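Local structure of ferrichrome-binding protein (Bacillus subtilis subsp. subtilis, 3G9Q) at residues H13-V18 / N71-I76; V17-D22 / I33-A38. The protein binds iron(3+)-hydroxamate complexes and hands them to the membrane-bound permease of the FhuCBGD importer, and is required for ferrichrome and coprogen transport. All blocks are in the same frame, centred on the assembly; numbering follows the deposited sequence.

Contact 1 (H13-V18 / N71-I76); sequences HPKRVV and NPDLII
The carboxylate of Asp-73 lies against the backbone turn at Lys-15 and Arg-16, and the amide N-H of Arg-16 comes from above its plane, 45° out, to reach OD2 at 2.8 Å from N. Lys-15 N gives the same oxygen a second, weak bond. The other oxygen, OD1, lies beside CB of Pro-14. The guanidinium of Arg-16 runs nearly parallel to the Asn-71 side-chain amide, their planes 8° apart. The backbone O of Asn-71 stands at the guanidinium's edge, near its plane and 3.5 Å from NE, but NE finds its hydrogen-bond partner in Leu-70 O.

Asp-73 CG is held between its backbone N and carbonyl carbon (chi1 56°), which turns the carboxylate back over the opposing segment while Asp-73 N itself donates to Arg-16 O, 2.8 Å away. Replacing the aspartate by an alanine removes the carboxylate and is likely to leave the N-H groups of Lys-15 and Arg-16 without this acceptor, so that the loop ahead of the strand could shift.

Beyond these bonds strands 17-19 and 74-78 pair in parallel. Val-18 N bonds to Leu-74 O at 3.1 Å, and Val-18 O accepts from Ile-76 N at 3.0 Å. On one face CG2 of Val-17 lies alongside CD2 of Leu-74, 3.9 Å apart, with CG of Pro-14 against the same Leu-74 methyl. On the other, Val-18 lies alongside CD1 of Ile-75, and CG2 of Val-18 meets CB of Pro-72 at 3.5 Å; Val-67 of helix 64-68 touches all three residues. The two strands form the centre of the four-stranded parallel sheet in one lobe of this solute-binding protein.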
ATOM      1  N   HIS A  13     -24.925  -7.279  -1.264  1.00 58.08           N
ATOM      2  CA  HIS A  13     -25.288  -5.867  -1.452  1.00 61.04           C
ATOM      3  C   HIS A  13     -25.649  -5.183  -0.134  1.00 57.33           C
ATOM      4  O   HIS A  13     -26.736  -4.621   0.002  1.00 59.85           O
ATOM      5  CB  HIS A  13     -26.461  -5.730  -2.421  1.00 50.78           C
ATOM      6  CG  HIS A  13     -26.092  -6.006  -3.844  1.00 55.45           C
ATOM      7  ND1 HIS A  13     -25.127  -5.284  -4.510  1.00 60.51           N
ATOM      8  CD2 HIS A  13     -26.547  -6.931  -4.721  1.00 49.44           C
ATOM      9  CE1 HIS A  13     -25.001  -5.751  -5.741  1.00 62.84           C
ATOM     10  NE2 HIS A  13     -25.852  -6.749  -5.893  1.00 62.42           N
ATOM     11  N   PRO A  14     -24.740  -5.226   0.856  1.00 51.81           N
ATOM     12  CA  PRO A  14     -25.025  -4.591   2.141  1.00 49.36           C
ATOM     13  C   PRO A  14     -25.174  -3.076   2.013  1.00 50.86           C
ATOM     14  O   PRO A  14     -24.449  -2.429   1.247  1.00 55.11           O
ATOM     15  CB  PRO A  14     -23.835  -5.010   2.998  1.00 47.64           C
ATOM     16  CG  PRO A  14     -22.735  -5.195   2.001  1.00 45.94           C
ATOM     17  CD  PRO A  14     -23.429  -5.897   0.882  1.00 44.15           C
ATOM     18  N   LYS A  15     -26.125  -2.521   2.761  1.00 48.75           N
ATOM     19  CA  LYS A  15     -26.398  -1.088   2.738  1.00 51.32           C
ATOM     20  C   LYS A  15     -25.544  -0.279   3.711  1.00 43.02           C
ATOM     21  O   LYS A  15     -25.268   0.893   3.462  1.00 45.15           O
ATOM     22  CB  LYS A  15     -27.893  -0.837   3.009  1.00 63.68           C
ATOM     23  CG  LYS A  15     -28.822  -1.310   1.877  1.00 67.11           C
ATOM     24  CD  LYS A  15     -30.310  -1.379   2.291  1.00 65.77           C
ATOM     25  CE  LYS A  15     -30.952  -0.008   2.513  1.00 59.88           C
ATOM     26  NZ  LYS A  15     -32.382  -0.138   2.935  1.00 46.68           N
ATOM     27  N   ARG A  16     -25.121  -0.891   4.814  1.00 41.34           N
ATOM     28  CA  ARG A  16     -24.289  -0.179   5.782  1.00 46.81           C
ATOM     29  C   ARG A  16     -23.171  -1.066   6.313  1.00 46.50           C
ATOM     30  O   ARG A  16     -23.412  -1.959   7.123  1.00 50.08           O
ATOM     31  CB  ARG A  16     -25.132   0.331   6.957  1.00 48.62           C
ATOM     32  CG  ARG A  16     -26.266   1.294   6.590  1.00 43.95           C
ATOM     33  CD  ARG A  16     -27.006   1.710   7.843  1.00 42.64           C
ATOM     34  NE  ARG A  16     -26.162   2.514   8.729  1.00 37.98           N
ATOM     35  CZ  ARG A  16     -25.940   3.815   8.559  1.00 31.60           C
ATOM     36  NH1 ARG A  16     -25.159   4.482   9.395  1.00 44.06           N
ATOM     37  NH2 ARG A  16     -26.508   4.454   7.553  1.00 30.71           N
ATOM     38  N   VAL A  17     -21.947  -0.803   5.859  1.00 48.88           N
ATOM     39  CA  VAL A  17     -20.781  -1.579   6.270  1.00 42.12           C
ATOM     40  C   VAL A  17     -19.798  -0.789   7.134  1.00 42.14           C
ATOM     41  O   VAL A  17     -19.422   0.334   6.807  1.00 38.03           O
ATOM     42  CB  VAL A  17     -19.992  -2.112   5.041  1.00 38.43           C
ATOM     43  CG1 VAL A  17     -18.786  -2.906   5.508  1.00 24.41           C
ATOM     44  CG2 VAL A  17     -20.884  -2.978   4.171  1.00 36.14           C
ATOM     45  N   VAL A  18     -19.396  -1.393   8.245  1.00 41.56           N
ATOM     46  CA  VAL A  18     -18.422  -0.792   9.142  1.00 45.26           C
ATOM     47  C   VAL A  18     -17.148  -1.624   8.966  1.00 51.00           C
ATOM     48  O   VAL A  18     -17.142  -2.842   9.214  1.00 41.60           O
ATOM     49  CB  VAL A  18     -18.881  -0.856  10.622  1.00 50.15           C
ATOM     50  CG1 VAL A  18     -17.754  -0.405  11.545  1.00 40.59           C
ATOM     51  CG2 VAL A  18     -20.103   0.008  10.824  1.00 36.10           C
ATOM     52  N   ASN A  71     -25.465   1.191  13.412  1.00 63.85           N
ATOM     53  CA  ASN A  71     -26.299   0.023  13.057  1.00 62.65           C
ATOM     54  C   ASN A  71     -25.953  -0.559  11.685  1.00 56.46           C
ATOM     55  O   ASN A  71     -26.663  -0.358  10.704  1.00 59.79           O
ATOM     56  CB  ASN A  71     -27.818   0.328  13.172  1.00 66.40           C
ATOM     57  CG  ASN A  71     -28.284   1.494  12.287  1.00 71.78           C
ATOM     58  OD1 ASN A  71     -29.178   1.331  11.449  1.00 48.92           O
ATOM     59  ND2 ASN A  71     -27.699   2.677  12.492  1.00 78.26           N
ATOM     60  N   PRO A  72     -24.833  -1.297  11.610  1.00 55.08           N
ATOM     61  CA  PRO A  72     -24.389  -1.902  10.354  1.00 56.66           C
ATOM     62  C   PRO A  72     -25.067  -3.220  10.041  1.00 52.80           C
ATOM     63  O   PRO A  72     -25.543  -3.918  10.943  1.00 47.93           O
ATOM     64  CB  PRO A  72     -22.899  -2.088  10.587  1.00 54.75           C
ATOM     65  CG  PRO A  72     -22.873  -2.513  12.019  1.00 50.92           C
ATOM     66  CD  PRO A  72     -23.825  -1.518  12.667  1.00 56.57           C
ATOM     67  N   ASP A  73     -25.103  -3.549   8.754  1.00 40.03           N
ATOM     68  CA  ASP A  73     -25.684  -4.805   8.310  1.00 54.25           C
ATOM     69  C   ASP A  73     -24.543  -5.768   7.972  1.00 53.48           C
ATOM     70  O   ASP A  73     -24.764  -6.901   7.548  1.00 55.82           O
ATOM     71  CB  ASP A  73     -26.632  -4.609   7.096  1.00 59.83           C
ATOM     72  CG  ASP A  73     -25.966  -3.917   5.902  1.00 57.21           C
ATOM     73  OD1 ASP A  73     -24.770  -4.156   5.639  1.00 65.84           O
ATOM     74  OD2 ASP A  73     -26.654  -3.149   5.204  1.00 53.19           O
ATOM     75  N   LEU A  74     -23.318  -5.295   8.174  1.00 54.52           N
ATOM     76  CA  LEU A  74     -22.117  -6.087   7.932  1.00 57.71           C
ATOM     77  C   LEU A  74     -20.870  -5.429   8.560  1.00 60.25           C
ATOM     78  O   LEU A  74     -20.651  -4.218   8.418  1.00 55.84           O
ATOM     79  CB  LEU A  74     -21.887  -6.295   6.428  1.00 42.57           C
ATOM     80  CG  LEU A  74     -20.610  -7.054   6.059  1.00 33.33           C
ATOM     81  CD1 LEU A  74     -20.803  -8.539   6.304  1.00 35.42           C
ATOM     82  CD2 LEU A  74     -20.283  -6.798   4.601  1.00 40.61           C
ATOM     83  N   ILE A  75     -20.066  -6.239   9.255  1.00 53.24           N
ATOM     84  CA  ILE A  75     -18.838  -5.782   9.907  1.00 44.58           C
ATOM     85  C   ILE A  75     -17.623  -6.524   9.389  1.00 42.99           C
ATOM     86  O   ILE A  75     -17.648  -7.742   9.244  1.00 39.14           O
ATOM     87  CB  ILE A  75     -18.860  -6.025  11.426  1.00 41.34           C
ATOM     88  CG1 ILE A  75     -19.951  -5.195  12.063  1.00 36.69           C
ATOM     89  CG2 ILE A  75     -17.529  -5.617  12.035  1.00 18.02           C
ATOM     90  CD1 ILE A  75     -19.845  -3.652  11.957  1.00 56.02           C
ATOM     91  N   ILE A  76     -16.554  -5.804   9.099  1.00 35.95           N
ATOM     92  CA  ILE A  76     -15.371  -6.508   8.663  1.00 45.43           C
ATOM     93  C   ILE A  76     -14.180  -6.142   9.543  1.00 42.52           C
ATOM     94  O   ILE A  76     -13.899  -4.968   9.767  1.00 39.27           O
ATOM     95  CB  ILE A  76     -15.069  -6.269   7.156  1.00 48.79           C
ATOM     96  CG1 ILE A  76     -13.718  -6.878   6.827  1.00 37.04           C
ATOM     97  CG2 ILE A  76     -15.108  -4.795   6.803  1.00 41.52           C
ATOM     98  CD1 ILE A  76     -12.422  -6.099   7.200  1.00 82.41           C
TER

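Contact 2 (V17-D22 / I33-A38); sequences VVVMAD and INVVGA
Val-17 and Ile-33 meet through single methyl groups, CG2 to CG2 at 3.2 Å, their side chains slanting across one another. In Val-17 this methyl stands opposite the carbonyl carbon, beside the backbone N, and therefore faces residues 33-38, whereas CG1 lies anti to that N (chi1 180°). Ile-33 presents its short branch here and sends the longer one elsewhere. Further along the same face, Val-19 and Val-35 cross at about a right angle, with CG2 of Val-19 3.9 Å from CG1 of Val-35. Phe-28 of helix 25-31 touches both Ile-33 and Val-35, and Tyr-25 of that helix adds to the cover over Val-35 and Ala-38.

These residues belong to a beta-alpha-beta unit in which strand 17-19, helix 25-31 and strand 35-37 follow one another, the second strand lying parallel to the first at the margin of the sheet. The pairing is interrupted by a beta bulge: Val-17 is level with Val-35, but Val-18 pairs with Gly-37, so that Val-36 is the extra residue.

At the bulge, CG2 of Val-36 reaches Val-18, whose side chain is on the face away from Val-17 and Val-35. This methyl, wedged between the backbone N and carbonyl carbon (chi1 -53° for CG1), meets CG2 of Val-18 at 3.5 Å, the two side chains crossing at roughly a right angle. The backbone holds this shifted register with three bonds. Asn-34 O receives Val-17 N at 3.2 Å within the carbonyl plane, while Val-36 N approaches Val-17 O at 2.8 Å. It stands 28° out of the plane of the Val-17 carbonyl. After the bulge, Val-19 N reaches Gly-37 O at 3.0 Å, and the CA of Ala-38 makes a CH...O contact with Val-19 O.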
ATOM      1  N   VAL A  17     -21.947  -0.803   5.859  1.00 48.88           N
ATOM      2  CA  VAL A  17     -20.781  -1.579   6.270  1.00 42.12           C
ATOM      3  C   VAL A  17     -19.798  -0.789   7.134  1.00 42.14           C
ATOM      4  O   VAL A  17     -19.422   0.334   6.807  1.00 38.03           O
ATOM      5  CB  VAL A  17     -19.992  -2.112   5.041  1.00 38.43           C
ATOM      6  CG1 VAL A  17     -18.786  -2.906   5.508  1.00 24.41           C
ATOM      7  CG2 VAL A  17     -20.884  -2.978   4.171  1.00 36.14           C
ATOM      8  N   VAL A  18     -19.396  -1.393   8.245  1.00 41.56           N
ATOM      9  CA  VAL A  18     -18.422  -0.792   9.142  1.00 45.26           C
ATOM     10  C   VAL A  18     -17.148  -1.624   8.966  1.00 51.00           C
ATOM     11  O   VAL A  18     -17.142  -2.842   9.214  1.00 41.60           O
ATOM     12  CB  VAL A  18     -18.881  -0.856  10.622  1.00 50.15           C
ATOM     13  CG1 VAL A  18     -17.754  -0.405  11.545  1.00 40.59           C
ATOM     14  CG2 VAL A  18     -20.103   0.008  10.824  1.00 36.10           C
ATOM     15  N   VAL A  19     -16.083  -0.964   8.520  1.00 39.74           N
ATOM     16  CA  VAL A  19     -14.808  -1.623   8.277  1.00 43.54           C
ATOM     17  C   VAL A  19     -13.806  -1.280   9.363  1.00 47.00           C
ATOM     18  O   VAL A  19     -13.343  -0.150   9.439  1.00 53.74           O
ATOM     19  CB  VAL A  19     -14.231  -1.185   6.914  1.00 50.60           C
ATOM     20  CG1 VAL A  19     -12.943  -1.923   6.626  1.00 58.11           C
ATOM     21  CG2 VAL A  19     -15.249  -1.436   5.820  1.00 53.03           C
HETATM   22  N   MSE A  20     -13.468  -2.241  10.211  1.00 55.93           N
HETATM   23  CA  MSE A  20     -12.508  -1.963  11.273  1.00 63.93           C
HETATM   24  C   MSE A  20     -11.057  -2.241  10.861  1.00 59.26           C
HETATM   25  O   MSE A  20     -10.113  -1.900  11.583  1.00 60.47           O
HETATM   26  CB  MSE A  20     -12.895  -2.728  12.545  1.00 70.23           C
HETATM   27  CG  MSE A  20     -13.972  -2.011  13.376  1.00 74.78           C
HETATM   28 SE   MSE A  20     -15.020  -3.177  14.545  1.00 94.42          SE
HETATM   29  CE  MSE A  20     -13.908  -3.169  16.145  1.00 93.08           C
ATOM     30  N   ALA A  21     -10.883  -2.838   9.684  1.00 55.08           N
ATOM     31  CA  ALA A  21      -9.550  -3.127   9.149  1.00 62.68           C
ATOM     32  C   ALA A  21      -9.195  -2.041   8.133  1.00 65.21           C
ATOM     33  O   ALA A  21      -9.496  -2.177   6.952  1.00 69.49           O
ATOM     34  CB  ALA A  21      -9.544  -4.494   8.471  1.00 55.89           C
ATOM     35  N   ASP A  22      -8.564  -0.966   8.595  1.00 67.68           N
ATOM     36  CA  ASP A  22      -8.181   0.158   7.726  1.00 69.10           C
ATOM     37  C   ASP A  22      -7.745  -0.223   6.311  1.00 63.68           C
ATOM     38  O   ASP A  22      -8.172   0.395   5.340  1.00 61.32           O
ATOM     39  CB  ASP A  22      -7.052   0.957   8.384  1.00 66.21           C
ATOM     40  CG  ASP A  22      -6.070   0.063   9.111  1.00 61.42           C
ATOM     41  OD1 ASP A  22      -6.498  -0.582  10.093  1.00 77.35           O
ATOM     42  OD2 ASP A  22      -4.888   0.000   8.713  1.00 45.23           O
ATOM     43  N   ILE A  33     -19.666  -0.351  -2.237  1.00 52.71           N
ATOM     44  CA  ILE A  33     -20.393  -0.646  -1.007  1.00 45.91           C
ATOM     45  C   ILE A  33     -20.309   0.543  -0.061  1.00 43.27           C
ATOM     46  O   ILE A  33     -19.229   0.998   0.312  1.00 43.97           O
ATOM     47  CB  ILE A  33     -19.838  -1.903  -0.290  1.00 50.57           C
ATOM     48  CG1 ILE A  33     -20.343  -3.166  -0.987  1.00 53.68           C
ATOM     49  CG2 ILE A  33     -20.273  -1.912   1.174  1.00 49.31           C
ATOM     50  CD1 ILE A  33     -19.682  -3.464  -2.330  1.00 65.34           C
ATOM     51  N   ASN A  34     -21.465   1.043   0.328  1.00 40.57           N
ATOM     52  CA  ASN A  34     -21.499   2.177   1.211  1.00 47.04           C
ATOM     53  C   ASN A  34     -20.909   1.823   2.585  1.00 46.67           C
ATOM     54  O   ASN A  34     -21.377   0.902   3.270  1.00 42.22           O
ATOM     55  CB  ASN A  34     -22.941   2.671   1.314  1.00 45.62           C
ATOM     56  CG  ASN A  34     -23.098   3.789   2.300  1.00 49.33           C
ATOM     57  OD1 ASN A  34     -22.352   4.772   2.274  1.00 59.45           O
ATOM     58  ND2 ASN A  34     -24.080   3.656   3.181  1.00 53.30           N
ATOM     59  N   VAL A  35     -19.859   2.546   2.963  1.00 35.67           N
ATOM     60  CA  VAL A  35     -19.202   2.321   4.239  1.00 33.07           C
ATOM     61  C   VAL A  35     -19.560   3.438   5.192  1.00 32.08           C
ATOM     62  O   VAL A  35     -19.423   4.624   4.877  1.00 24.90           O
ATOM     63  CB  VAL A  35     -17.671   2.215   4.082  1.00 29.55           C
ATOM     64  CG1 VAL A  35     -17.010   2.010   5.448  1.00 21.08           C
ATOM     65  CG2 VAL A  35     -17.345   1.056   3.159  1.00 32.07           C
ATOM     66  N   VAL A  36     -20.015   3.042   6.369  1.00 32.08           N
ATOM     67  CA  VAL A  36     -20.467   4.002   7.352  1.00 39.85           C
ATOM     68  C   VAL A  36     -19.478   4.287   8.470  1.00 44.86           C
ATOM     69  O   VAL A  36     -19.647   5.247   9.216  1.00 43.17           O
ATOM     70  CB  VAL A  36     -21.835   3.546   7.898  1.00 44.37           C
ATOM     71  CG1 VAL A  36     -22.784   3.309   6.723  1.00 22.61           C
ATOM     72  CG2 VAL A  36     -21.687   2.267   8.710  1.00 39.74           C
ATOM     73  N   GLY A  37     -18.431   3.470   8.557  1.00 51.14           N
ATOM     74  CA  GLY A  37     -17.408   3.665   9.569  1.00 46.28           C
ATOM     75  C   GLY A  37     -16.056   3.091   9.157  1.00 49.04           C
ATOM     76  O   GLY A  37     -15.980   2.061   8.478  1.00 43.25           O
ATOM     77  N   ALA A  38     -14.986   3.762   9.569  1.00 41.10           N
ATOM     78  CA  ALA A  38     -13.633   3.323   9.261  1.00 44.39           C
ATOM     79  C   ALA A  38     -12.687   3.813  10.356  1.00 49.30           C
ATOM     80  O   ALA A  38     -12.976   4.802  11.029  1.00 52.78           O
ATOM     81  CB  ALA A  38     -13.196   3.873   7.911  1.00 39.34           C
TER

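Strand 17-19 is common to both contacts: contact 1 pairs it with strand 74-78 and contact 2 with strand 35-37, and the two centres lie about 7 Å apart. Val-17 and Val-18 take part in both. Along the chain the shared strand comes first, then 35-37, then 74-78, yet across the sheet the order is 35-37, 17-19, 74-78, 94-97, so the first strand sits inside and its later partners flank it. Probable hydrogen bonds from Met-20 N to Ile-76 O and from Asn-34 ND2 to Lys-15 O tie the contacts together. Both therefore help build the parallel sheet of one lobe, in the two-lobed fold of iron-siderophore binding proteins.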